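Local coordinates for UPF0678 fatty acid-binding protein-like protein ERS007657_00996 (Mycobacterium tuberculosis, PDB 6R3W) that binds heme b in a ten-stranded beta-barrel and probably isomerises peroxynitrite to nitrate, thereby detoxifying reactive nitrogen species, at residues L12-A24 / D154-R164. Numbering follows the deposited sequence.
Sequences LSPLLGSWAGRGA and DHLAAVLHRQR. With HEM (protoporphyrin IX containing Fe), chain B.
R162 runs along one face of the W19 indole and reaches past it to the 3-10 turn at 12-15. Its CB sits over the six-membered ring, 4.1 Å from the centroid of W19 and 19° off the normal, a CH-pi contact. The bend at chi3 (-56°) sets one guanidinium face against the CZ2-CH2 rim of W19, with the planes 57° apart; NH1 and NH2 of R162 both donate to P14 O, each at 2.9 Å and near the guanidinium plane. W19 NE1 donates to L15 O at 2.9 Å, fixing the indole's rotation, while R162 NE forms a salt bridge with D137 and NH2 a hydrogen bond to G136 O.

Strands 17-24 and 154-162, the first and last of the barrel, pair antiparallel and so close it. Backbone bonds run both ways between A20 and H161 (H161 N to A20 O, 2.8 Å), R22 and V159, and A24 and A157. Packing is tight at G21 and G23 of the predicted GXWXGXG motif, which bring no CB against V159 O or A157 O: CA atoms of G21 and L160 lie 4.0 Å apart, those of G23 and A158 3.7 Å. The face bearing A20, R22, V159 and H161 is looser and largely solvent-facing; R22 extends away to a salt bridge with E34.

At the other end, a classic beta bulge puts H155 and L156 opposite one residue of strand 138-147. H155 NE2 coordinates the heme iron at 2.2 Å, with water on the metal as well, and H155 ND1 is hydrogen-bonded to K26 O. The ladder thus holds the seam through main-chain atoms, while R162, P14 and W19 tie the 3-10 turn to the barrel end away from the heme.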
ATOM      1  N   LEU A  12       2.442   3.462  14.866  1.00  9.73           N
ATOM      2  CA  LEU A  12       2.816   2.746  13.625  1.00  9.83           C
ATOM      3  C   LEU A  12       4.236   2.169  13.722  1.00  9.77           C
ATOM      4  O   LEU A  12       4.710   1.602  12.726  1.00 11.35           O
ATOM      5  CB  LEU A  12       2.667   3.667  12.423  1.00  9.84           C
ATOM      6  CG  LEU A  12       1.252   4.219  12.195  1.00 10.82           C
ATOM      7  CD1 LEU A  12       1.186   5.016  10.920  1.00 12.89           C
ATOM      8  CD2 LEU A  12       0.220   3.099  12.167  1.00 11.59           C
ATOM      9  N   SER A  13       4.867   2.224  14.899  1.00 10.01           N
ATOM     10  CA  SER A  13       6.238   1.679  15.035  1.00 12.86           C
ATOM     11  C   SER A  13       6.293   0.204  14.615  1.00 11.42           C
ATOM     12  O   SER A  13       7.301  -0.213  14.032  1.00 11.95           O
ATOM     13  CB  SER A  13       6.821   1.932  16.424  1.00 14.74           C
ATOM     14  OG  SER A  13       6.172   1.173  17.439  1.00 16.25           O
ATOM     15  N   PRO A  14       5.235  -0.628  14.816  1.00 11.24           N
ATOM     16  CA  PRO A  14       5.329  -2.024  14.386  1.00 11.78           C
ATOM     17  C   PRO A  14       5.501  -2.205  12.861  1.00 10.33           C
ATOM     18  O   PRO A  14       5.860  -3.286  12.439  1.00 11.23           O
ATOM     19  CB  PRO A  14       3.999  -2.639  14.866  1.00 12.28           C
ATOM     20  CG  PRO A  14       3.673  -1.835  16.109  1.00 12.71           C
ATOM     21  CD  PRO A  14       4.058  -0.420  15.705  1.00 12.39           C
ATOM     22  N   LEU A  15       5.194  -1.191  12.068  1.00 10.01           N
ATOM     23  CA  LEU A  15       5.354  -1.316  10.605  1.00  9.50           C
ATOM     24  C   LEU A  15       6.842  -1.310  10.231  1.00  9.87           C
ATOM     25  O   LEU A  15       7.196  -1.833   9.167  1.00  9.84           O
ATOM     26  CB  LEU A  15       4.614  -0.177   9.897  1.00 10.20           C
ATOM     27  CG  LEU A  15       3.118  -0.370   9.639  1.00  9.91           C
ATOM     28  CD1 LEU A  15       2.335  -0.505  10.935  1.00 12.37           C
ATOM     29  CD2 LEU A  15       2.584   0.788   8.800  1.00 11.86           C
ATOM     30  N   LEU A  16       7.680  -0.665  11.024  1.00  9.88           N
ATOM     31  CA  LEU A  16       9.098  -0.488  10.660  1.00 10.94           C
ATOM     32  C   LEU A  16       9.746  -1.853  10.414  1.00 10.94           C
ATOM     33  O   LEU A  16       9.600  -2.758  11.262  1.00 12.87           O
ATOM     34  CB  LEU A  16       9.818   0.256  11.772  1.00 11.63           C
ATOM     35  CG  LEU A  16       9.448   1.726  11.920  1.00 13.76           C
ATOM     36  CD1 LEU A  16       9.998   2.282  13.224  1.00 15.15           C
ATOM     37  CD2 LEU A  16       9.949   2.543  10.737  1.00 13.95           C
ATOM     38  N   GLY A  17      10.531  -1.941   9.358  1.00 10.74           N
ATOM     39  CA  GLY A  17      11.297  -3.126   8.997  1.00 12.40           C
ATOM     40  C   GLY A  17      10.930  -3.667   7.628  1.00 10.79           C
ATOM     41  O   GLY A  17      10.367  -2.916   6.786  1.00 11.33           O
ATOM     42  N   SER A  18      11.336  -4.901   7.387  1.00 11.05           N
ATOM     43  CA  SER A  18      11.259  -5.569   6.084  1.00 11.79           C
ATOM     44  C   SER A  18      10.198  -6.650   6.154  1.00 10.62           C
ATOM     45  O   SER A  18      10.102  -7.338   7.180  1.00 11.91           O
ATOM     46  CB  SER A  18      12.588  -6.140   5.700  1.00 13.97           C
ATOM     47  OG  SER A  18      13.512  -5.099   5.406  1.00 17.32           O
ATOM     48  N   TRP A  19       9.415  -6.753   5.098  1.00 11.23           N
ATOM     49  CA  TRP A  19       8.263  -7.658   4.997  1.00 11.70           C
ATOM     50  C   TRP A  19       8.358  -8.414   3.676  1.00 10.07           C
ATOM     51  O   TRP A  19       8.689  -7.783   2.671  1.00 12.03           O
ATOM     52  CB  TRP A  19       6.959  -6.859   5.085  1.00 10.98           C
ATOM     53  CG  TRP A  19       6.805  -6.087   6.361  1.00  9.83           C
ATOM     54  CD1 TRP A  19       7.269  -4.831   6.631  1.00 10.30           C
ATOM     55  CD2 TRP A  19       6.069  -6.495   7.519  1.00  9.66           C
ATOM     56  NE1 TRP A  19       6.903  -4.446   7.890  1.00 10.63           N
ATOM     57  CE2 TRP A  19       6.173  -5.456   8.471  1.00  9.65           C
ATOM     58  CE3 TRP A  19       5.384  -7.656   7.865  1.00  9.85           C
ATOM     59  CZ2 TRP A  19       5.546  -5.527   9.717  1.00 10.77           C
ATOM     60  CZ3 TRP A  19       4.767  -7.726   9.092  1.00 10.99           C
ATOM     61  CH2 TRP A  19       4.891  -6.701  10.026  1.00 11.56           C
ATOM     62  N   ALA A  20       8.051  -9.706   3.680  1.00 10.65           N
ATOM     63  CA  ALA A  20       8.075 -10.489   2.432  1.00 10.55           C
ATOM     64  C   ALA A  20       6.913 -11.465   2.441  1.00  9.77           C
ATOM     65  O   ALA A  20       6.616 -12.036   3.490  1.00 10.24           O
ATOM     66  CB  ALA A  20       9.395 -11.215   2.269  1.00 12.80           C
ATOM     67  N   GLY A  21       6.320 -11.689   1.286  1.00  9.89           N
ATOM     68  CA  GLY A  21       5.272 -12.691   1.153  1.00  9.98           C
ATOM     69  C   GLY A  21       4.755 -12.770  -0.250  1.00  9.39           C
ATOM     70  O   GLY A  21       5.551 -12.674  -1.207  1.00  9.92           O
ATOM     71  N   ARG A  22       3.465 -13.018  -0.373  1.00  8.92           N
ATOM     72  CA  ARG A  22       2.861 -13.468  -1.628  1.00  9.05           C
ATOM     73  C   ARG A  22       1.426 -12.995  -1.667  1.00  8.55           C
ATOM     74  O   ARG A  22       0.759 -12.944  -0.606  1.00  8.94           O
ATOM     75  CB  ARG A  22       3.021 -14.980  -1.734  1.00 10.21           C
ATOM     76  CG  ARG A  22       2.343 -15.629  -2.934  1.00  9.71           C
ATOM     77  CD  ARG A  22       2.755 -17.095  -3.087  1.00 10.58           C
ATOM     78  NE  ARG A  22       1.912 -17.783  -4.054  1.00 11.28           N
ATOM     79  CZ  ARG A  22       2.064 -19.069  -4.384  1.00 12.84           C
ATOM     80  NH1 ARG A  22       3.089 -19.735  -3.906  1.00 13.55           N
ATOM     81  NH2 ARG A  22       1.203 -19.665  -5.190  1.00 13.63           N
ATOM     82  N   GLY A  23       0.947 -12.700  -2.866  1.00  9.18           N
ATOM     83  CA  GLY A  23      -0.452 -12.335  -3.045  1.00 10.65           C
ATOM     84  C   GLY A  23      -0.967 -12.712  -4.402  1.00  8.93           C
ATOM     85  O   GLY A  23      -0.338 -13.539  -5.109  1.00  9.46           O
ATOM     86  N   ALA A  24      -2.132 -12.186  -4.731  1.00  8.90           N
ATOM     87  CA  ALA A  24      -2.808 -12.515  -5.992  1.00  9.85           C
ATOM     88  C   ALA A  24      -3.647 -11.337  -6.418  1.00  9.46           C
ATOM     89  O   ALA A  24      -3.946 -10.449  -5.582  1.00  9.76           O
ATOM     90  CB  ALA A  24      -3.631 -13.765  -5.834  1.00 11.71           C
ATOM     91  N   ASP A 154     -12.021  -5.462  -6.108  1.00 10.80           N
ATOM     92  CA  ASP A 154     -10.686  -6.023  -5.799  1.00 11.31           C
ATOM     93  C   ASP A 154      -9.784  -5.979  -7.038  1.00 10.11           C
ATOM     94  O   ASP A 154     -10.195  -6.465  -8.119  1.00 10.72           O
ATOM     95  CB  ASP A 154     -10.793  -7.456  -5.312  1.00 13.41           C
ATOM     96  CG  ASP A 154     -11.254  -7.588  -3.870  1.00 14.91           C
ATOM     97  OD1 ASP A 154     -11.522  -6.538  -3.234  1.00 17.05           O
ATOM     98  OD2 ASP A 154     -11.390  -8.737  -3.405  1.00 20.88           O
ATOM     99  N   HIS A 155      -8.538  -5.563  -6.851  1.00 10.18           N
ATOM    100  CA  HIS A 155      -7.443  -5.831  -7.814  1.00  8.46           C
ATOM    101  C   HIS A 155      -6.372  -6.700  -7.171  1.00  8.20           C
ATOM    102  O   HIS A 155      -5.771  -7.480  -7.893  1.00  9.55           O
ATOM    103  CB  HIS A 155      -6.831  -4.528  -8.381  1.00  8.29           C
ATOM    104  CG  HIS A 155      -5.708  -4.707  -9.371  1.00  9.65           C
ATOM    105  ND1 HIS A 155      -5.771  -5.605 -10.406  1.00 10.52           N
ATOM    106  CD2 HIS A 155      -4.559  -3.990  -9.570  1.00  8.72           C
ATOM    107  CE1 HIS A 155      -4.671  -5.497 -11.152  1.00 11.32           C
ATOM    108  NE2 HIS A 155      -3.901  -4.536 -10.640  1.00 11.70           N
ATOM    109  N   LEU A 156      -6.095  -6.513  -5.878  1.00  7.91           N
ATOM    110  CA  LEU A 156      -4.972  -7.208  -5.206  1.00  8.27           C
ATOM    111  C   LEU A 156      -5.403  -7.656  -3.817  1.00  8.43           C
ATOM    112  O   LEU A 156      -6.105  -6.893  -3.132  1.00  8.99           O
ATOM    113  CB  LEU A 156      -3.761  -6.286  -5.049  1.00  9.02           C
ATOM    114  CG  LEU A 156      -3.272  -5.556  -6.289  1.00  9.14           C
ATOM    115  CD1 LEU A 156      -2.321  -4.444  -5.861  1.00 12.10           C
ATOM    116  CD2 LEU A 156      -2.592  -6.501  -7.275  1.00 10.58           C
ATOM    117  N   ALA A 157      -4.703  -8.657  -3.313  1.00  9.20           N
ATOM    118  CA  ALA A 157      -4.577  -8.855  -1.852  1.00  8.65           C
ATOM    119  C   ALA A 157      -3.351  -9.715  -1.583  1.00  8.87           C
ATOM    120  O   ALA A 157      -3.027 -10.578  -2.408  1.00  9.02           O
ATOM    121  CB  ALA A 157      -5.829  -9.468  -1.294  1.00 10.26           C
ATOM    122  N   ALA A 158      -2.697  -9.493  -0.453  1.00  8.41           N
ATOM    123  CA  ALA A 158      -1.459 -10.250  -0.140  1.00  8.33           C
ATOM    124  C   ALA A 158      -1.300 -10.415   1.352  1.00  8.25           C
ATOM    125  O   ALA A 158      -1.936  -9.683   2.134  1.00  8.72           O
ATOM    126  CB  ALA A 158      -0.251  -9.555  -0.719  1.00  8.83           C
ATOM    127  N   VAL A 159      -0.451 -11.352   1.714  1.00  8.67           N
ATOM    128  CA  VAL A 159      -0.025 -11.579   3.104  1.00  9.04           C
ATOM    129  C   VAL A 159       1.494 -11.595   3.138  1.00  8.81           C
ATOM    130  O   VAL A 159       2.115 -12.398   2.414  1.00  8.97           O
ATOM    131  CB  VAL A 159      -0.612 -12.880   3.680  1.00  9.72           C
ATOM    132  CG1 VAL A 159      -0.237 -13.033   5.158  1.00 10.44           C
ATOM    133  CG2 VAL A 159      -2.111 -12.959   3.487  1.00  9.27           C
ATOM    134  N   LEU A 160       2.064 -10.737   3.962  1.00  9.04           N
ATOM    135  CA  LEU A 160       3.529 -10.607   4.135  1.00  9.38           C
ATOM    136  C   LEU A 160       3.877 -10.946   5.579  1.00  8.48           C
ATOM    137  O   LEU A 160       3.030 -10.764   6.476  1.00 10.89           O
ATOM    138  CB  LEU A 160       3.996  -9.182   3.807  1.00 10.28           C
ATOM    139  CG  LEU A 160       3.396  -8.506   2.561  1.00  9.73           C
ATOM    140  CD1 LEU A 160       4.010  -7.136   2.369  1.00  9.68           C
ATOM    141  CD2 LEU A 160       3.605  -9.350   1.312  1.00 11.07           C
ATOM    142  N   HIS A 161       5.130 -11.299   5.803  1.00 10.46           N
ATOM    143  CA  HIS A 161       5.612 -11.628   7.152  1.00  9.99           C
ATOM    144  C   HIS A 161       6.877 -10.840   7.444  1.00  9.61           C
ATOM    145  O   HIS A 161       7.708 -10.639   6.541  1.00 10.77           O
ATOM    146  CB  HIS A 161       5.815 -13.137   7.310  1.00 14.72           C
ATOM    147  CG  HIS A 161       4.538 -13.925   7.203  1.00 17.75           C
ATOM    148  ND1 HIS A 161       4.045 -14.343   5.983  1.00 24.89           N
ATOM    149  CD2 HIS A 161       3.524 -14.090   8.080  1.00 19.66           C
ATOM    150  CE1 HIS A 161       2.861 -14.888   6.154  1.00 23.44           C
ATOM    151  NE2 HIS A 161       2.519 -14.748   7.437  1.00 22.40           N
ATOM    152  N   ARG A 162       7.012 -10.425   8.694  1.00 10.76           N
ATOM    153  CA  ARG A 162       8.182  -9.647   9.150  1.00 11.58           C
ATOM    154  C   ARG A 162       9.450 -10.487   8.953  1.00 12.65           C
ATOM    155  O   ARG A 162       9.482 -11.626   9.426  1.00 14.61           O
ATOM    156  CB  ARG A 162       7.998  -9.252  10.611  1.00 12.60           C
ATOM    157  CG  ARG A 162       9.041  -8.270  11.112  1.00 14.78           C
ATOM    158  CD  ARG A 162       8.932  -8.044  12.607  1.00 14.39           C
ATOM    159  NE  ARG A 162       7.603  -7.590  13.041  1.00 12.38           N
ATOM    160  CZ  ARG A 162       7.136  -6.348  12.912  1.00 11.67           C
ATOM    161  NH1 ARG A 162       7.921  -5.396  12.448  1.00 13.06           N
ATOM    162  NH2 ARG A 162       5.908  -6.056  13.315  1.00 13.00           N
ATOM    163  N   GLN A 163      10.477  -9.895   8.363  1.00 13.12           N
ATOM    164  CA  GLN A 163      11.781 -10.546   8.162  1.00 14.55           C
ATOM    165  C   GLN A 163      12.701 -10.224   9.352  1.00 19.67           C
ATOM    166  O   GLN A 163      12.766  -9.076   9.765  1.00 19.66           O
ATOM    167  CB  GLN A 163      12.381 -10.122   6.818  1.00 17.08           C
ATOM    168  CG  GLN A 163      11.480 -10.445   5.625  1.00 17.52           C
ATOM    169  CD  GLN A 163      11.129 -11.911   5.539  1.00 20.78           C
ATOM    170  OE1 GLN A 163      10.005 -12.328   5.835  1.00 20.45           O
ATOM    171  NE2 GLN A 163      12.098 -12.714   5.140  1.00 22.46           N
ATOM    172  N   ARG A 164      13.482 -11.204   9.778  1.00 25.97           N
ATOM    173  CA  ARG A 164      14.585 -11.037  10.761  1.00 34.22           C
ATOM    174  C   ARG A 164      15.422  -9.805  10.389  1.00 49.76           C
ATOM    175  O   ARG A 164      16.026  -9.731   9.317  1.00 61.53           O
ATOM    176  CB  ARG A 164      15.438 -12.303  10.789  1.00 29.43           C
TER
HETATM  177  CHA HEM B 201      -3.252  -4.828 -14.653  1.00 13.65           C
HETATM  178  CHB HEM B 201      -0.251  -6.740 -11.426  1.00 12.11           C
HETATM  179  CHC HEM B 201      -0.821  -2.859  -8.535  1.00  9.92           C
HETATM  180  CHD HEM B 201      -3.455  -0.740 -12.030  1.00 11.40           C
HETATM  181  C1A HEM B 201      -2.381  -5.672 -14.013  1.00 12.77           C
HETATM  182  C2A HEM B 201      -1.880  -6.895 -14.576  1.00 12.60           C
HETATM  183  C3A HEM B 201      -1.032  -7.419 -13.666  1.00 12.40           C
HETATM  184  C4A HEM B 201      -1.016  -6.546 -12.546  1.00 12.35           C
HETATM  185  CMA HEM B 201      -0.214  -8.671 -13.816  1.00 14.59           C
HETATM  186  CAA HEM B 201      -2.232  -7.465 -15.929  1.00 14.60           C
HETATM  187  CBA HEM B 201      -1.052  -7.363 -16.888  1.00 20.06           C
HETATM  188  CGA HEM B 201      -0.690  -5.934 -17.115  1.00 25.23           C
HETATM  189  O1A HEM B 201       0.464  -5.543 -16.840  1.00 34.00           O
HETATM  190  O2A HEM B 201      -1.521  -5.152 -17.618  1.00 33.30           O
HETATM  191  C1B HEM B 201      -0.193  -5.862 -10.327  1.00 11.05           C
HETATM  192  C2B HEM B 201       0.616  -6.094  -9.173  1.00 11.04           C
HETATM  193  C3B HEM B 201       0.432  -5.019  -8.321  1.00 10.92           C
HETATM  194  C4B HEM B 201      -0.466  -4.097  -9.033  1.00 10.29           C
HETATM  195  CMB HEM B 201       1.505  -7.293  -8.936  1.00 12.53           C
HETATM  196  CAB HEM B 201       0.964  -4.769  -6.963  1.00 12.13           C
HETATM  197  CBB HEM B 201       1.225  -5.755  -6.128  1.00 13.38           C
HETATM  198  C1C HEM B 201      -1.557  -1.920  -9.262  1.00  9.68           C
HETATM  199  C2C HEM B 201      -1.865  -0.612  -8.827  1.00  9.76           C
HETATM  200  C3C HEM B 201      -2.545   0.003  -9.844  1.00 10.70           C
HETATM  201  C4C HEM B 201      -2.748  -0.980 -10.876  1.00 11.14           C
HETATM  202  CMC HEM B 201      -1.486  -0.056  -7.492  1.00 11.07           C
HETATM  203  CAC HEM B 201      -2.980   1.413  -9.959  1.00 10.31           C
HETATM  204  CBC HEM B 201      -2.189   2.431  -9.602  1.00 12.23           C
HETATM  205  C1D HEM B 201      -3.664  -1.712 -13.000  1.00 11.94           C
HETATM  206  C2D HEM B 201      -4.437  -1.465 -14.225  1.00 14.68           C
HETATM  207  C3D HEM B 201      -4.373  -2.583 -14.950  1.00 15.86           C
HETATM  208  C4D HEM B 201      -3.575  -3.552 -14.169  1.00 13.29           C
HETATM  209  CMD HEM B 201      -5.096  -0.171 -14.620  1.00 14.29           C
HETATM  210  CAD HEM B 201      -4.651  -2.653 -16.425  1.00 23.95           C
HETATM  211  CBD HEM B 201      -6.001  -3.147 -16.677  1.00 22.60           C
HETATM  212  CGD HEM B 201      -6.277  -3.145 -18.184  1.00 19.07           C
HETATM  213  O1D HEM B 201      -5.431  -3.012 -19.131  1.00 26.26           O
HETATM  214  O2D HEM B 201      -7.389  -3.263 -18.460  1.00 18.18           O
HETATM  215  NA  HEM B 201      -1.806  -5.477 -12.766  1.00 11.41           N
HETATM  216  NB  HEM B 201      -0.807  -4.669 -10.203  1.00 10.89           N
HETATM  217  NC  HEM B 201      -2.129  -2.144 -10.486  1.00 10.49           N
HETATM  218  ND  HEM B 201      -3.147  -2.984 -13.009  1.00 12.17           N
HETATM  219 FE   HEM B 201      -2.062  -3.842 -11.622  1.00 11.25          FE
HETATM  220  O   HOH W   1      10.817  -5.346  11.844  1.00 18.05           O
HETATM  221  O   HOH W   2      12.316  -6.328   9.724  1.00 14.99           O
HETATM  222  O   HOH W   3      -0.309  -3.005 -12.537  1.00 17.01           O